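Local structure of putative lipoprotein (Campylobacter jejuni subsp. jejuni, 2G5G) at residues I58-I63 / E124-V129; N91-A96 / N110-D115; R202-V207 / I228-H233; V244-S249 / S258-I263. The protein binds heme between the subunits of a dimer, with two cofacial hemes and tyrosine ligands, and probably serves heme uptake or transport. All coordinates share one frame; numbering follows the deposited sequence.

Interaction 1 of 4, residues I58-I63 / E124-V129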
loop_
_atom_site.group_PDB
_atom_site.type_symbol
_atom_site.label_atom_id
_atom_site.label_comp_id
_atom_site.label_asym_id
_atom_site.label_seq_id
_atom_site.Cartn_x
_atom_site.Cartn_y
_atom_site.Cartn_z
ATOM N N ILE A 58 9.277 13.850 -25.047
ATOM C CA ILE A 58 10.007 14.465 -26.155
ATOM C C ILE A 58 11.033 15.524 -25.688
ATOM O O ILE A 58 12.179 15.559 -26.154
ATOM C CB ILE A 58 9.043 15.072 -27.226
ATOM C CG1 ILE A 58 8.128 13.978 -27.793
ATOM C CG2 ILE A 58 9.857 15.702 -28.335
ATOM C CD1 ILE A 58 6.831 14.497 -28.461
ATOM N N SER A 59 10.591 16.404 -24.788
ATOM C CA SER A 59 11.431 17.450 -24.193
ATOM C C SER A 59 12.715 16.926 -23.497
ATOM O O SER A 59 13.787 17.520 -23.599
ATOM C CB SER A 59 10.558 18.241 -23.204
ATOM O OG SER A 59 9.602 19.012 -23.931
ATOM N N GLN A 60 12.579 15.808 -22.808
ATOM C CA GLN A 60 13.706 15.169 -22.123
ATOM C C GLN A 60 14.793 14.760 -23.118
ATOM O O GLN A 60 15.964 14.999 -22.887
ATOM C CB GLN A 60 13.223 13.993 -21.307
ATOM C CG GLN A 60 12.259 14.375 -20.232
ATOM C CD GLN A 60 11.332 13.249 -19.799
ATOM O OE1 GLN A 60 11.575 12.071 -20.062
ATOM N NE2 GLN A 60 10.249 13.620 -19.102
ATOM N N VAL A 61 14.390 14.179 -24.244
ATOM C CA VAL A 61 15.324 13.784 -25.300
ATOM C C VAL A 61 16.051 14.983 -25.892
ATOM O O VAL A 61 17.267 14.938 -26.078
ATOM C CB VAL A 61 14.611 12.895 -26.395
ATOM C CG1 VAL A 61 15.500 12.690 -27.633
ATOM C CG2 VAL A 61 14.165 11.582 -25.807
HETATM N N MSE A 62 15.324 16.072 -26.137
HETATM C CA MSE A 62 15.911 17.280 -26.694
HETATM C C MSE A 62 16.954 17.879 -25.768
HETATM O O MSE A 62 18.051 18.264 -26.207
HETATM C CB MSE A 62 14.820 18.322 -26.970
HETATM C CG MSE A 62 13.865 17.906 -28.091
HETATM SE SE MSE A 62 12.391 19.215 -28.248
HETATM C CE MSE A 62 13.446 20.844 -28.285
ATOM N N ILE A 63 16.604 17.982 -24.488
ATOM C CA ILE A 63 17.522 18.581 -23.503
ATOM C C ILE A 63 18.731 17.629 -23.339
ATOM O O ILE A 63 19.871 18.062 -23.423
ATOM C CB ILE A 63 16.831 18.774 -22.141
ATOM C CG1 ILE A 63 15.668 19.764 -22.260
ATOM C CG2 ILE A 63 17.883 19.242 -21.063
ATOM C CD1 ILE A 63 14.692 19.711 -21.046
ATOM N N GLU A 124 10.964 4.434 -22.783
ATOM C CA GLU A 124 11.850 3.820 -23.769
ATOM C C GLU A 124 12.654 4.784 -24.607
ATOM O O GLU A 124 13.836 4.545 -24.848
ATOM C CB GLU A 124 11.087 2.846 -24.693
ATOM C CG GLU A 124 10.158 3.497 -25.701
ATOM C CD GLU A 124 9.801 2.555 -26.835
ATOM O OE1 GLU A 124 9.725 1.312 -26.599
ATOM O OE2 GLU A 124 9.609 3.068 -27.960
ATOM N N GLN A 125 12.017 5.854 -25.071
ATOM C CA GLN A 125 12.672 6.792 -25.973
ATOM C C GLN A 125 13.839 7.454 -25.247
ATOM O O GLN A 125 14.954 7.484 -25.769
ATOM C CB GLN A 125 11.684 7.851 -26.492
ATOM C CG GLN A 125 12.226 8.759 -27.612
ATOM C CD GLN A 125 11.290 9.925 -27.942
ATOM O OE1 GLN A 125 10.215 10.074 -27.337
ATOM N NE2 GLN A 125 11.694 10.757 -28.906
ATOM N N PHE A 126 13.575 7.969 -24.048
ATOM C CA PHE A 126 14.602 8.694 -23.295
ATOM C C PHE A 126 15.722 7.751 -22.834
ATOM O O PHE A 126 16.919 8.046 -23.027
ATOM C CB PHE A 126 13.991 9.394 -22.082
ATOM C CG PHE A 126 15.003 10.136 -21.227
ATOM C CD1 PHE A 126 15.650 11.252 -21.722
ATOM C CD2 PHE A 126 15.275 9.717 -19.925
ATOM C CE1 PHE A 126 16.571 11.947 -20.935
ATOM C CE2 PHE A 126 16.185 10.424 -19.113
ATOM C CZ PHE A 126 16.831 11.531 -19.634
ATOM N N VAL A 127 15.323 6.631 -22.239
ATOM C CA VAL A 127 16.288 5.699 -21.668
ATOM C C VAL A 127 17.180 5.068 -22.757
ATOM O O VAL A 127 18.346 4.790 -22.498
ATOM C CB VAL A 127 15.626 4.620 -20.802
ATOM C CG1 VAL A 127 16.662 3.620 -20.324
ATOM C CG2 VAL A 127 14.928 5.233 -19.604
ATOM N N ASN A 128 16.645 4.881 -23.966
ATOM C CA ASN A 128 17.436 4.337 -25.071
ATOM C C ASN A 128 18.514 5.276 -25.500
ATOM O O ASN A 128 19.663 4.861 -25.612
ATOM C CB ASN A 128 16.583 3.921 -26.286
ATOM C CG ASN A 128 16.195 2.460 -26.244
ATOM O OD1 ASN A 128 15.378 2.042 -25.417
ATOM N ND2 ASN A 128 16.791 1.663 -27.133
ATOM N N VAL A 129 18.141 6.545 -25.710
ATOM C CA VAL A 129 19.081 7.589 -26.087
ATOM C C VAL A 129 20.148 7.766 -25.007
ATOM O O VAL A 129 21.335 7.957 -25.321
ATOM C CB VAL A 129 18.372 8.945 -26.374
ATOM C CG1 VAL A 129 19.382 9.998 -26.732
ATOM C CG2 VAL A 129 17.389 8.803 -27.522
#

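Interaction 2 of 4, residues N91-A96 / N110-D115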
loop_
_atom_site.group_PDB
_atom_site.type_symbol
_atom_site.label_atom_id
_atom_site.label_comp_id
_atom_site.label_asym_id
_atom_site.label_seq_id
_atom_site.Cartn_x
_atom_site.Cartn_y
_atom_site.Cartn_z
ATOM N N ASN A 91 25.334 -1.849 -8.861
ATOM C CA ASN A 91 26.243 -2.917 -9.321
ATOM C C ASN A 91 25.737 -3.542 -10.599
ATOM O O ASN A 91 26.476 -3.658 -11.565
ATOM C CB ASN A 91 26.440 -3.977 -8.242
ATOM C CG ASN A 91 27.270 -3.474 -7.084
ATOM O OD1 ASN A 91 28.101 -2.560 -7.238
ATOM N ND2 ASN A 91 27.067 -4.073 -5.903
ATOM N N HIS A 92 24.451 -3.882 -10.613
ATOM C CA HIS A 92 23.800 -4.423 -11.799
ATOM C C HIS A 92 23.837 -3.443 -12.961
ATOM O O HIS A 92 24.118 -3.827 -14.078
ATOM C CB HIS A 92 22.356 -4.857 -11.474
ATOM C CG HIS A 92 21.711 -5.668 -12.556
ATOM N ND1 HIS A 92 21.987 -7.009 -12.751
ATOM C CD2 HIS A 92 20.803 -5.329 -13.504
ATOM C CE1 HIS A 92 21.281 -7.456 -13.777
ATOM N NE2 HIS A 92 20.560 -6.455 -14.258
ATOM N N LEU A 93 23.550 -2.164 -12.692
ATOM C CA LEU A 93 23.573 -1.121 -13.715
ATOM C C LEU A 93 24.974 -0.829 -14.289
ATOM O O LEU A 93 25.106 -0.482 -15.457
ATOM C CB LEU A 93 22.956 0.184 -13.150
ATOM C CG LEU A 93 21.494 0.041 -12.711
ATOM C CD1 LEU A 93 21.046 1.292 -11.904
ATOM C CD2 LEU A 93 20.578 -0.256 -13.923
ATOM N N ASP A 94 25.996 -0.917 -13.449
ATOM C CA ASP A 94 27.398 -0.729 -13.876
ATOM C C ASP A 94 27.795 -1.823 -14.903
ATOM O O ASP A 94 28.478 -1.544 -15.904
ATOM C CB ASP A 94 28.339 -0.775 -12.666
ATOM C CG ASP A 94 28.205 0.440 -11.745
ATOM O OD1 ASP A 94 27.687 1.492 -12.193
ATOM O OD2 ASP A 94 28.625 0.343 -10.569
ATOM N N LYS A 95 27.315 -3.044 -14.661
ATOM C CA LYS A 95 27.471 -4.168 -15.614
ATOM C C LYS A 95 26.842 -3.870 -16.959
ATOM O O LYS A 95 27.467 -4.093 -17.989
ATOM C CB LYS A 95 26.900 -5.462 -15.036
ATOM C CG LYS A 95 27.586 -5.855 -13.734
ATOM C CD LYS A 95 27.128 -7.220 -13.201
ATOM C CE LYS A 95 28.093 -7.699 -12.132
ATOM N NZ LYS A 95 27.423 -8.659 -11.200
ATOM N N ALA A 96 25.620 -3.331 -16.954
ATOM C CA ALA A 96 24.968 -2.893 -18.189
ATOM C C ALA A 96 25.761 -1.805 -18.909
ATOM O O ALA A 96 25.883 -1.824 -20.137
ATOM C CB ALA A 96 23.537 -2.428 -17.908
ATOM N N ASN A 110 15.770 -5.742 -19.699
ATOM C CA ASN A 110 16.231 -6.861 -18.896
ATOM C C ASN A 110 17.615 -6.580 -18.276
ATOM O O ASN A 110 17.888 -6.949 -17.127
ATOM C CB ASN A 110 16.233 -8.142 -19.746
ATOM C CG ASN A 110 14.849 -8.457 -20.354
ATOM O OD1 ASN A 110 14.148 -9.373 -19.891
ATOM N ND2 ASN A 110 14.458 -7.703 -21.397
ATOM N N ALA A 111 18.468 -5.910 -19.049
ATOM C CA ALA A 111 19.797 -5.512 -18.593
ATOM C C ALA A 111 19.716 -4.564 -17.394
ATOM O O ALA A 111 20.505 -4.679 -16.450
ATOM C CB ALA A 111 20.581 -4.861 -19.734
ATOM N N LEU A 112 18.741 -3.654 -17.431
ATOM C CA LEU A 112 18.613 -2.611 -16.417
ATOM C C LEU A 112 17.788 -3.100 -15.255
ATOM O O LEU A 112 17.633 -2.401 -14.257
ATOM C CB LEU A 112 17.966 -1.348 -17.005
ATOM C CG LEU A 112 18.626 -0.668 -18.201
ATOM C CD1 LEU A 112 17.732 0.445 -18.742
ATOM C CD2 LEU A 112 20.020 -0.150 -17.847
ATOM N N ASN A 113 17.252 -4.310 -15.380
ATOM C CA ASN A 113 16.283 -4.808 -14.415
ATOM C C ASN A 113 15.111 -3.818 -14.197
ATOM O O ASN A 113 14.677 -3.581 -13.065
ATOM C CB ASN A 113 16.977 -5.122 -13.089
ATOM C CG ASN A 113 16.179 -6.052 -12.248
ATOM O OD1 ASN A 113 15.409 -6.848 -12.776
ATOM N ND2 ASN A 113 16.336 -5.965 -10.936
ATOM N N TRP A 114 14.620 -3.245 -15.293
ATOM C CA TRP A 114 13.545 -2.261 -15.240
ATOM C C TRP A 114 12.413 -2.769 -14.374
ATOM O O TRP A 114 12.033 -3.941 -14.478
ATOM C CB TRP A 114 13.024 -1.959 -16.642
ATOM C CG TRP A 114 12.220 -0.701 -16.697
ATOM C CD1 TRP A 114 10.856 -0.594 -16.726
ATOM C CD2 TRP A 114 12.727 0.643 -16.713
ATOM N NE1 TRP A 114 10.482 0.729 -16.771
ATOM C CE2 TRP A 114 11.608 1.511 -16.751
ATOM C CE3 TRP A 114 14.014 1.195 -16.689
ATOM C CZ2 TRP A 114 11.739 2.898 -16.772
ATOM C CZ3 TRP A 114 14.142 2.579 -16.717
ATOM C CH2 TRP A 114 13.009 3.414 -16.762
ATOM N N ASP A 115 11.893 -1.894 -13.512
ATOM C CA ASP A 115 10.731 -2.201 -12.672
ATOM C C ASP A 115 9.473 -1.833 -13.427
ATOM O O ASP A 115 9.356 -0.728 -13.959
ATOM C CB ASP A 115 10.782 -1.454 -11.333
ATOM C CG ASP A 115 9.796 -2.009 -10.305
ATOM O OD1 ASP A 115 8.674 -2.400 -10.698
ATOM O OD2 ASP A 115 10.139 -2.047 -9.094
HETATM O O HOH W 1 23.067 -5.781 -15.616
#

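Interaction 3 of 4, residues R202-V207 / I228-H233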
loop_
_atom_site.group_PDB
_atom_site.type_symbol
_atom_site.label_atom_id
_atom_site.label_comp_id
_atom_site.label_asym_id
_atom_site.label_seq_id
_atom_site.Cartn_x
_atom_site.Cartn_y
_atom_site.Cartn_z
ATOM N N ARG A 202 15.587 12.245 0.077
ATOM C CA ARG A 202 16.855 12.185 0.768
ATOM C C ARG A 202 17.843 11.283 0.020
ATOM O O ARG A 202 18.993 11.663 -0.178
ATOM C CB ARG A 202 16.654 11.678 2.202
ATOM C CG ARG A 202 17.917 11.644 3.054
ATOM C CD ARG A 202 18.565 13.023 3.163
ATOM N NE ARG A 202 17.712 14.056 3.773
ATOM C CZ ARG A 202 17.634 14.284 5.086
ATOM N NH1 ARG A 202 18.335 13.545 5.955
ATOM N NH2 ARG A 202 16.848 15.249 5.546
ATOM N N ARG A 203 17.366 10.115 -0.395
ATOM C CA ARG A 203 18.192 9.139 -1.131
ATOM C C ARG A 203 18.621 9.675 -2.492
ATOM O O ARG A 203 19.812 9.651 -2.788
ATOM C CB ARG A 203 17.451 7.810 -1.322
ATOM C CG ARG A 203 18.138 6.834 -2.320
ATOM C CD ARG A 203 19.491 6.366 -1.829
ATOM N NE ARG A 203 19.396 5.750 -0.496
ATOM C CZ ARG A 203 18.976 4.495 -0.253
ATOM N NH1 ARG A 203 18.612 3.674 -1.233
ATOM N NH2 ARG A 203 18.926 4.070 0.998
HETATM N N MSE A 204 17.663 10.140 -3.302
HETATM C CA MSE A 204 17.987 10.769 -4.583
HETATM C C MSE A 204 19.003 11.905 -4.397
HETATM O O MSE A 204 19.968 11.969 -5.177
HETATM C CB MSE A 204 16.741 11.220 -5.336
HETATM C CG MSE A 204 15.776 10.033 -5.676
HETATM SE SE MSE A 204 14.542 10.487 -6.999
HETATM C CE MSE A 204 13.015 10.633 -5.760
ATOM N N ALA A 205 18.804 12.771 -3.388
ATOM C CA ALA A 205 19.818 13.794 -3.015
ATOM C C ALA A 205 21.180 13.198 -2.672
ATOM O O ALA A 205 22.225 13.725 -3.087
ATOM C CB ALA A 205 19.351 14.684 -1.880
ATOM N N ASP A 206 21.166 12.104 -1.916
ATOM C CA ASP A 206 22.398 11.453 -1.480
ATOM C C ASP A 206 23.171 11.028 -2.742
ATOM O O ASP A 206 24.350 11.342 -2.897
ATOM C CB ASP A 206 22.018 10.262 -0.562
ATOM C CG ASP A 206 23.204 9.650 0.197
ATOM O OD1 ASP A 206 24.372 10.045 0.038
ATOM O OD2 ASP A 206 22.943 8.740 0.988
ATOM N N VAL A 207 22.475 10.399 -3.678
ATOM C CA VAL A 207 23.089 9.908 -4.925
ATOM C C VAL A 207 23.708 11.087 -5.706
ATOM O O VAL A 207 24.851 10.989 -6.230
ATOM C CB VAL A 207 22.071 9.085 -5.792
ATOM C CG1 VAL A 207 22.612 8.752 -7.183
ATOM C CG2 VAL A 207 21.601 7.797 -5.046
ATOM N N ILE A 228 9.704 21.770 -1.912
ATOM C CA ILE A 228 9.369 20.614 -1.060
ATOM C C ILE A 228 10.266 19.387 -1.304
ATOM O O ILE A 228 10.136 18.384 -0.596
ATOM C CB ILE A 228 7.919 20.156 -1.301
ATOM C CG1 ILE A 228 7.722 19.788 -2.783
ATOM C CG2 ILE A 228 6.911 21.233 -0.791
ATOM C CD1 ILE A 228 6.367 19.257 -3.156
ATOM N N GLY A 229 11.108 19.447 -2.338
ATOM C CA GLY A 229 11.783 18.228 -2.829
ATOM C C GLY A 229 13.282 18.104 -2.630
ATOM O O GLY A 229 13.890 18.697 -1.730
ATOM N N ILE A 230 13.873 17.301 -3.506
ATOM C CA ILE A 230 15.315 17.054 -3.521
ATOM C C ILE A 230 16.253 18.266 -3.271
ATOM O O ILE A 230 17.210 18.124 -2.517
ATOM C CB ILE A 230 15.721 16.330 -4.820
ATOM C CG1 ILE A 230 15.003 14.957 -4.868
ATOM C CG2 ILE A 230 17.295 16.208 -4.928
ATOM C CD1 ILE A 230 14.834 14.387 -6.278
ATOM N N PRO A 231 15.994 19.433 -3.898
ATOM C CA PRO A 231 16.871 20.606 -3.611
ATOM C C PRO A 231 17.066 20.959 -2.127
ATOM O O PRO A 231 18.173 21.349 -1.729
ATOM C CB PRO A 231 16.206 21.740 -4.399
ATOM C CG PRO A 231 15.581 21.039 -5.588
ATOM C CD PRO A 231 15.014 19.755 -4.957
ATOM N N LEU A 232 16.021 20.788 -1.303
ATOM C CA LEU A 232 16.134 21.026 0.131
ATOM C C LEU A 232 17.102 20.041 0.792
ATOM O O LEU A 232 17.847 20.407 1.696
ATOM C CB LEU A 232 14.764 20.893 0.809
ATOM C CG LEU A 232 13.635 21.781 0.280
ATOM C CD1 LEU A 232 12.314 21.416 0.991
ATOM C CD2 LEU A 232 14.011 23.253 0.503
ATOM N N HIS A 233 17.079 18.797 0.326
ATOM C CA HIS A 233 17.899 17.738 0.916
ATOM C C HIS A 233 19.341 17.923 0.500
ATOM O O HIS A 233 20.249 17.752 1.322
ATOM C CB HIS A 233 17.379 16.341 0.533
ATOM C CG HIS A 233 15.988 16.073 1.024
ATOM N ND1 HIS A 233 15.727 15.330 2.154
ATOM C CD2 HIS A 233 14.782 16.465 0.545
ATOM C CE1 HIS A 233 14.421 15.278 2.354
ATOM N NE2 HIS A 233 13.824 15.959 1.392
#

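Interaction 4 of 4, residues V244-S249 / S258-I263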
loop_
_atom_site.group_PDB
_atom_site.type_symbol
_atom_site.label_atom_id
_atom_site.label_comp_id
_atom_site.label_asym_id
_atom_site.label_seq_id
_atom_site.Cartn_x
_atom_site.Cartn_y
_atom_site.Cartn_z
ATOM N N VAL A 244 20.711 23.179 -10.536
ATOM C CA VAL A 244 19.720 23.860 -11.391
ATOM C C VAL A 244 18.525 22.928 -11.622
ATOM O O VAL A 244 18.685 21.708 -11.823
ATOM C CB VAL A 244 20.304 24.379 -12.747
ATOM C CG1 VAL A 244 20.771 23.205 -13.631
ATOM C CG2 VAL A 244 19.273 25.230 -13.477
ATOM N N VAL A 245 17.336 23.523 -11.586
ATOM C CA VAL A 245 16.091 22.766 -11.653
ATOM C C VAL A 245 15.296 23.235 -12.853
ATOM O O VAL A 245 15.029 24.441 -13.008
ATOM C CB VAL A 245 15.222 22.910 -10.371
ATOM C CG1 VAL A 245 13.939 22.058 -10.504
ATOM C CG2 VAL A 245 16.025 22.568 -9.087
ATOM N N VAL A 246 14.961 22.282 -13.711
ATOM C CA VAL A 246 14.163 22.551 -14.903
ATOM C C VAL A 246 12.886 21.760 -14.806
ATOM O O VAL A 246 12.913 20.519 -14.719
ATOM C CB VAL A 246 14.877 22.144 -16.201
ATOM C CG1 VAL A 246 13.949 22.440 -17.450
ATOM C CG2 VAL A 246 16.198 22.897 -16.362
ATOM N N ASN A 247 11.749 22.443 -14.829
ATOM C CA ASN A 247 10.490 21.708 -14.676
ATOM C C ASN A 247 9.758 21.741 -16.000
ATOM O O ASN A 247 9.721 22.781 -16.668
ATOM C CB ASN A 247 9.582 22.262 -13.568
ATOM C CG ASN A 247 8.409 21.297 -13.250
ATOM O OD1 ASN A 247 7.266 21.703 -13.022
ATOM N ND2 ASN A 247 8.701 20.020 -13.273
ATOM N N LEU A 248 9.206 20.598 -16.377
ATOM C CA LEU A 248 8.364 20.479 -17.577
ATOM C C LEU A 248 6.921 20.711 -17.108
ATOM O O LEU A 248 6.378 19.911 -16.348
ATOM C CB LEU A 248 8.558 19.084 -18.212
ATOM C CG LEU A 248 10.036 18.738 -18.497
ATOM C CD1 LEU A 248 10.159 17.279 -19.004
ATOM C CD2 LEU A 248 10.691 19.757 -19.449
ATOM N N SER A 249 6.327 21.833 -17.492
ATOM C CA SER A 249 5.050 22.215 -16.852
ATOM C C SER A 249 3.876 21.337 -17.251
ATOM O O SER A 249 3.847 20.739 -18.328
ATOM C CB SER A 249 4.694 23.690 -17.064
ATOM O OG SER A 249 4.518 24.003 -18.432
ATOM N N SER A 258 11.188 25.813 -9.529
ATOM C CA SER A 258 12.265 25.456 -10.456
ATOM C C SER A 258 13.033 26.731 -10.862
ATOM O O SER A 258 12.656 27.817 -10.450
ATOM C CB SER A 258 11.646 24.728 -11.656
ATOM O OG SER A 258 10.923 25.621 -12.493
ATOM N N ASP A 259 14.109 26.587 -11.630
ATOM C CA ASP A 259 14.879 27.722 -12.168
ATOM C C ASP A 259 14.509 28.040 -13.616
ATOM O O ASP A 259 14.672 29.186 -14.093
ATOM C CB ASP A 259 16.380 27.421 -12.058
ATOM C CG ASP A 259 16.792 27.167 -10.614
ATOM O OD1 ASP A 259 16.611 28.110 -9.784
ATOM O OD2 ASP A 259 17.226 26.033 -10.288
ATOM N N TYR A 260 14.027 27.026 -14.318
ATOM C CA TYR A 260 13.526 27.179 -15.692
ATOM C C TYR A 260 12.248 26.391 -15.786
ATOM O O TYR A 260 12.081 25.367 -15.087
ATOM C CB TYR A 260 14.554 26.674 -16.740
ATOM C CG TYR A 260 15.832 27.473 -16.715
ATOM C CD1 TYR A 260 16.923 27.047 -15.927
ATOM C CD2 TYR A 260 15.950 28.670 -17.416
ATOM C CE1 TYR A 260 18.095 27.789 -15.881
ATOM C CE2 TYR A 260 17.128 29.429 -17.371
ATOM C CZ TYR A 260 18.188 28.977 -16.588
ATOM O OH TYR A 260 19.357 29.693 -16.457
ATOM N N VAL A 261 11.322 26.832 -16.654
ATOM C CA VAL A 261 10.131 26.045 -16.839
ATOM C C VAL A 261 9.822 26.018 -18.328
ATOM O O VAL A 261 9.961 27.022 -19.030
ATOM C CB VAL A 261 8.937 26.522 -15.899
ATOM C CG1 VAL A 261 8.598 27.975 -16.148
ATOM C CG2 VAL A 261 7.723 25.599 -16.022
ATOM N N LEU A 262 9.491 24.828 -18.815
ATOM C CA LEU A 262 9.056 24.681 -20.192
ATOM C C LEU A 262 7.561 24.747 -20.199
ATOM O O LEU A 262 6.908 24.062 -19.424
ATOM C CB LEU A 262 9.536 23.356 -20.799
ATOM C CG LEU A 262 10.893 23.501 -21.469
ATOM C CD1 LEU A 262 11.954 23.525 -20.349
ATOM C CD2 LEU A 262 11.160 22.303 -22.439
ATOM N N ILE A 263 7.029 25.593 -21.068
ATOM C CA ILE A 263 5.594 25.878 -21.090
ATOM C C ILE A 263 5.108 25.481 -22.476
ATOM O O ILE A 263 5.681 25.911 -23.476
ATOM C CB ILE A 263 5.286 27.372 -20.812
ATOM C CG1 ILE A 263 5.711 27.744 -19.380
ATOM C CG2 ILE A 263 3.778 27.663 -21.009
ATOM C CD1 ILE A 263 5.756 29.229 -19.114
#

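Interaction 1 of 4, residues I58-I63 / E124-V129
The amide nitrogen NE2 of Gln60 is hydrogen-bonded to Glu49 OE1, which probably helps fix the amide of Gln60 beside the ring of Phe126. The amide oxygen OE1 turns to the aromatic residue and lies 4.1 Å from Phe126 CG. Closer contact comes from the base of the glutamine: Gln60 CB is 3.7 Å from Phe126 CD1. The backbone joins in, with Gln60 O 3.7 Å from Phe126 CE1. The amide and the ring stand nearly upright to each other, their planes 82° apart, and the two side chains cross at about a right angle. Phe126 has CG anti to its own backbone N (chi1 178°), which swings the ring across to helix 54-73, where it also packs on Phe64.

Val61 fills the middle of the contact. Its CG2 reaches the backbone of the other helix, 3.9 Å from Phe126 CA. The same methyl meets the extended chain of Gln125, with Val61 CG2 3.9 Å from Gln125 CG. The other methyl works further along the helix, with Val61 CG1 4.3 Å from Val129 CG2. Ile58 adds a looser contact at the end of Gln125.

The axes of the two short segments run nearly parallel, 17° apart and 9.0 Å at closest approach. Gln60 and Ile63 also touch Leu47 of strand 44-49. This is the side-by-side helix packing expected on one face of the central sheet in an alpha/beta fold.

Interaction 2 of 4, residues N91-A96 / N110-D115
His92 turns its imidazole from helix 90-98 toward the end of helix 108-111. Its CG is anti to the backbone N (chi1 -169°), which carries the ring across to the last turn of helix 108-111, at Ala111. Ring atom NE2 lies 2.8 Å from Ala111 O, and this oxygen approaches the ring obliquely. Asn110 O is further off, near the ring plane at the edge. Asn113 also meets the ring: its CB is 3.9 Å from His92 CD2. The Asn113 side chain crosses the histidine at about a right angle, with amide and ring planes 66° apart. Its amide ND2 is hydrogen-bonded to Glu89.

A water spans the gap between the backbones. It donates to His92 O at 2.7 Å and to Ala111 O at 2.9 Å. Asn113 has positive phi and forms a Schellman motif that closes the helix.

Next to the polar atoms the contact is apolar. Leu93 CD2 meets Leu112 CD2 at 4.0 Å. Ala96 CB touches Ala111 CB at 4.2 Å, and Ala96 CB also touches Leu112 CD2. Phe131 of helix 124-131 packs against both Ala96 and Leu112.

The chemistry is thus mixed. By donating to both Ala111 O and His92 O, the water links the two backbones beside an aliphatic contact, with the imidazole close by.

Interaction 3 of 4, residues R202-V207 / I228-H233
Arg202 meets His233 through the one hydrogen bond of this contact. Arg202 NE donates to His233 ND1 at 2.9 Å, and the N-H points almost straight at the acceptor (163°). The donor lies in the plane of the imidazole, and the ring nitrogen is close to the guanidinium plane as well. The two flat groups are still turned 57° against each other, so they meet at their edges and do not stack. Bends at chi2 and chi3 fold the arginine back and bring NE, not the far end of the group, to the histidine. The backbone N of Arg202 sits over one face of the same ring, toward its rim. Beyond the contact, Arg202 NH2 is hydrogen-bonded to Lys158 O and Ser162 OG.

Met204, a selenomethionine, follows on the apolar side. Its CB is 3.8 Å from Ile230 CD1, and its SE is 4.0 Å from the same methyl. The two side chains cross at about a right angle. Met204 also touches His223.

Ala205 lies between the two partners. Its CB presses on His233 CB at 3.5 Å and packs on Ile230 CG2 at 4.0 Å. The small side chain is consistent with the close approach of helices 187-210 and 230-236 here. Earlier in the longer helix, Leu189, Leu193 and Ile196 line the heme pocket.

Because ND1 accepts the hydrogen bond from Arg202 NE, the imidazole of His233 is probably neutral, with its proton on NE2. The three bonds from NE and NH2 would hold the guanidinium in a fixed rotation.

Interaction 4 of 4, residues V244-S249 / S258-I263
Asp259 holds CG beside its backbone N, anti to the carbonyl carbon (chi1 -59°), and this brings its carboxylate to the start of the neighbouring strand. There OD2 accepts from Val245 N at 2.8 Å, through its anti lone pair. The other oxygen, OD1, is held by His25 and by a salt bridge to Lys226. At the far end, Ser249 OG sits between the backbone N and the carbonyl carbon (chi1 62°). From there it donates to Leu262 O at 2.6 Å, on a lone pair in the carbonyl plane. Ser249 N bonds to the same oxygen, which is therefore gripped twice by one residue.

Strands 243-248 and 260-264 run parallel as neighbours in the central mixed sheet, and the loop joining them has no helix. Strand 243-248 also pairs with strand 44-49. At the same end as the aspartate, Val245 O accepts from both Asp259 N (2.7 Å) and Tyr260 N. Asn247 N bonds to Tyr260 O, and Leu262 N to Asn247 O. Ser258 OG also donates to Tyr260 O, from above the carbonyl plane and from the face opposite Asn247 N.

Val246, Leu248, Tyr260 and Leu262 share one face of the sheet. Leu248 and Leu262 lie side by side, their CD2 atoms 4.0 Å apart. Val246 CG1 packs on Leu262 CD1 at 3.7 Å. Val244 CG2 meets the edge of the Tyr260 ring, 3.7 Å from CE1. Helix 32-39 touches Val246 and Tyr260.

In the fold
Following the chain, interaction 1 opens on helix 54-73 and closes at helix 124-131. Interaction 2 is nested inside that loop and joins helix 90-98 to the end of helix 108-111. The two touch where Val127 packs on Leu112 and Trp114. Interaction 3 comes next in series, tying helix 187-210 to helix 230-236, and closes a loop that holds strand 214-220. Interaction 4 follows with a short loop near the C terminus, between strands 243-248 and 260-264. No loops cross. Interaction 4 touches interaction 1 through Leu248 and Leu262, and interaction 3 through Val245 and Pro231, so helices pack on both faces of the sheet.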